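Local structure of Phikz039 (Pseudomonas phage phikz, 3ZBQ) at residues 287-290 and 291-295. The protein is a phage-encoded tubulin-like protein, PhuZ, with a pocket that holds guanosine-5'-diphosphate. Residues are numbered along the deposited sequence; the frame is centred on the assembly and turned at random.
Sequences DIRK and RLEER
R291 N bonds to D287 O at 3.0 Å, the first of four i to i+4 backbone bonds joining 287-290 to 291-295 in helix 284-304, the C-terminal helix of this tubulin-like protein. The side chain of R291 turns from that contact toward Y135, whose OH is hydrogen-bonded to R291 NH2; R295 CD lies over one face of the R291 guanidinium. L292 follows with its N bonded to I288 O, and L292 CD1 sits 4.2 Å from I288 CG2. This apolar pair faces inward: L292 packs on L141 and S145 of helix 138-158, I288 on I164 and Y166 of strand 163-168. E293 runs alongside R289; both start with CG anti to the backbone N, and R289 then bends at chi3 (65°), bringing its guanidinium beside the extended E293. R289 NH1 reaches E293 OE2 at 2.8 Å in a salt bridge; the oxygen lies in the guanidinium plane, yet the nitrogen stands above the carboxylate, the two planes being 70° apart. A water accepts from R289 NH2 and donates to E293 OE1, while R289 NE pairs with E286. E294 meets K290 mainly through carbon, E294 OE2 lying 3.1 Å from K290 CE. K290 NZ makes long salt bridges to E293 OE1 (3.7 Å) and E294 OE2 (4.0 Å). Linked directly and through water, R289 and E293 should restrict each other's rotation, whereas K290 probably adds only a diffuse attraction to both carboxylates.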
loop_
_atom_site.group_PDB
_atom_site.type_symbol
_atom_site.label_atom_id
_atom_site.label_comp_id
_atom_site.label_asym_id
_atom_site.label_seq_id
_atom_site.Cartn_x
_atom_site.Cartn_y
_atom_site.Cartn_z
ATOM N N ASP A 287 15.153 1.152 -5.745
ATOM C CA ASP A 287 14.984 2.543 -6.172
ATOM C C ASP A 287 14.225 3.378 -5.139
ATOM O O ASP A 287 14.533 4.562 -4.922
ATOM C CB ASP A 287 14.281 2.620 -7.526
ATOM C CG ASP A 287 15.095 2.000 -8.635
ATOM O OD1 ASP A 287 16.339 1.912 -8.493
ATOM O OD2 ASP A 287 14.480 1.593 -9.643
ATOM N N ILE A 288 13.227 2.763 -4.510
ATOM C CA ILE A 288 12.491 3.409 -3.422
ATOM C C ILE A 288 13.412 3.652 -2.231
ATOM O O ILE A 288 13.436 4.746 -1.660
ATOM C CB ILE A 288 11.291 2.561 -2.951
ATOM C CG1 ILE A 288 10.411 2.146 -4.139
ATOM C CG2 ILE A 288 10.464 3.326 -1.918
ATOM C CD1 ILE A 288 9.231 1.240 -3.742
ATOM N N ARG A 289 14.169 2.625 -1.856
ATOM C CA ARG A 289 15.076 2.714 -0.713
ATOM C C ARG A 289 16.092 3.838 -0.920
ATOM O O ARG A 289 16.315 4.690 -0.038
ATOM C CB ARG A 289 15.794 1.379 -0.499
ATOM C CG ARG A 289 16.563 1.286 0.820
ATOM C CD ARG A 289 17.705 0.258 0.746
ATOM N NE ARG A 289 18.732 0.666 -0.214
ATOM C CZ ARG A 289 19.667 1.579 0.037
ATOM N NH1 ARG A 289 19.718 2.176 1.220
ATOM N NH2 ARG A 289 20.552 1.899 -0.894
ATOM N N LYS A 290 16.681 3.853 -2.109
ATOM C CA LYS A 290 17.672 4.866 -2.480
ATOM C C LYS A 290 17.074 6.278 -2.456
ATOM O O LYS A 290 17.701 7.229 -1.975
ATOM C CB LYS A 290 18.251 4.526 -3.866
ATOM C CG LYS A 290 19.335 5.481 -4.355
ATOM C CD LYS A 290 20.522 5.521 -3.395
ATOM C CE LYS A 290 21.607 6.463 -3.908
ATOM N NZ LYS A 290 22.672 6.669 -2.896
ATOM N N ARG A 291 15.852 6.411 -2.960
ATOM C CA ARG A 291 15.173 7.704 -3.005
ATOM C C ARG A 291 14.909 8.256 -1.607
ATOM O O ARG A 291 15.094 9.454 -1.349
ATOM C CB ARG A 291 13.854 7.570 -3.772
ATOM C CG ARG A 291 12.943 8.794 -3.723
ATOM C CD ARG A 291 13.559 10.013 -4.384
ATOM N NE ARG A 291 12.601 11.118 -4.476
ATOM C CZ ARG A 291 12.931 12.375 -4.763
ATOM N NH1 ARG A 291 14.197 12.698 -4.996
ATOM N NH2 ARG A 291 11.998 13.309 -4.824
ATOM N N LEU A 292 14.472 7.389 -0.700
ATOM C CA LEU A 292 14.178 7.829 0.659
ATOM C C LEU A 292 15.470 8.107 1.418
ATOM O O LEU A 292 15.537 9.030 2.238
ATOM C CB LEU A 292 13.318 6.796 1.400
ATOM C CG LEU A 292 11.939 6.523 0.798
ATOM C CD1 LEU A 292 11.158 5.522 1.634
ATOM C CD2 LEU A 292 11.153 7.812 0.634
ATOM N N GLU A 293 16.499 7.313 1.138
ATOM C CA GLU A 293 17.807 7.522 1.753
ATOM C C GLU A 293 18.346 8.908 1.411
ATOM O O GLU A 293 18.821 9.639 2.289
ATOM C CB GLU A 293 18.787 6.438 1.302
ATOM C CG GLU A 293 20.173 6.518 1.937
ATOM C CD GLU A 293 21.044 5.331 1.550
ATOM O OE1 GLU A 293 21.670 5.378 0.469
ATOM O OE2 GLU A 293 21.090 4.348 2.323
ATOM N N GLU A 294 18.246 9.279 0.139
ATOM C CA GLU A 294 18.704 10.594 -0.308
ATOM C C GLU A 294 17.905 11.712 0.343
ATOM O O GLU A 294 18.478 12.727 0.748
ATOM C CB GLU A 294 18.621 10.710 -1.833
ATOM C CG GLU A 294 19.631 9.842 -2.568
ATOM C CD GLU A 294 19.260 9.618 -4.023
ATOM O OE1 GLU A 294 18.125 9.980 -4.413
ATOM O OE2 GLU A 294 20.104 9.080 -4.775
ATOM N N ARG A 295 16.585 11.546 0.444
ATOM C CA ARG A 295 15.778 12.565 1.127
ATOM C C ARG A 295 16.187 12.650 2.592
ATOM O O ARG A 295 16.244 13.736 3.166
ATOM C CB ARG A 295 14.274 12.269 1.039
ATOM C CG ARG A 295 13.700 12.146 -0.370
ATOM C CD ARG A 295 13.915 13.394 -1.207
ATOM N NE ARG A 295 13.392 14.591 -0.555
ATOM C CZ ARG A 295 13.125 15.729 -1.188
ATOM N NH1 ARG A 295 13.319 15.817 -2.499
ATOM N NH2 ARG A 295 12.655 16.772 -0.516
HETATM O O HOH W 1 22.814 3.384 -0.838
#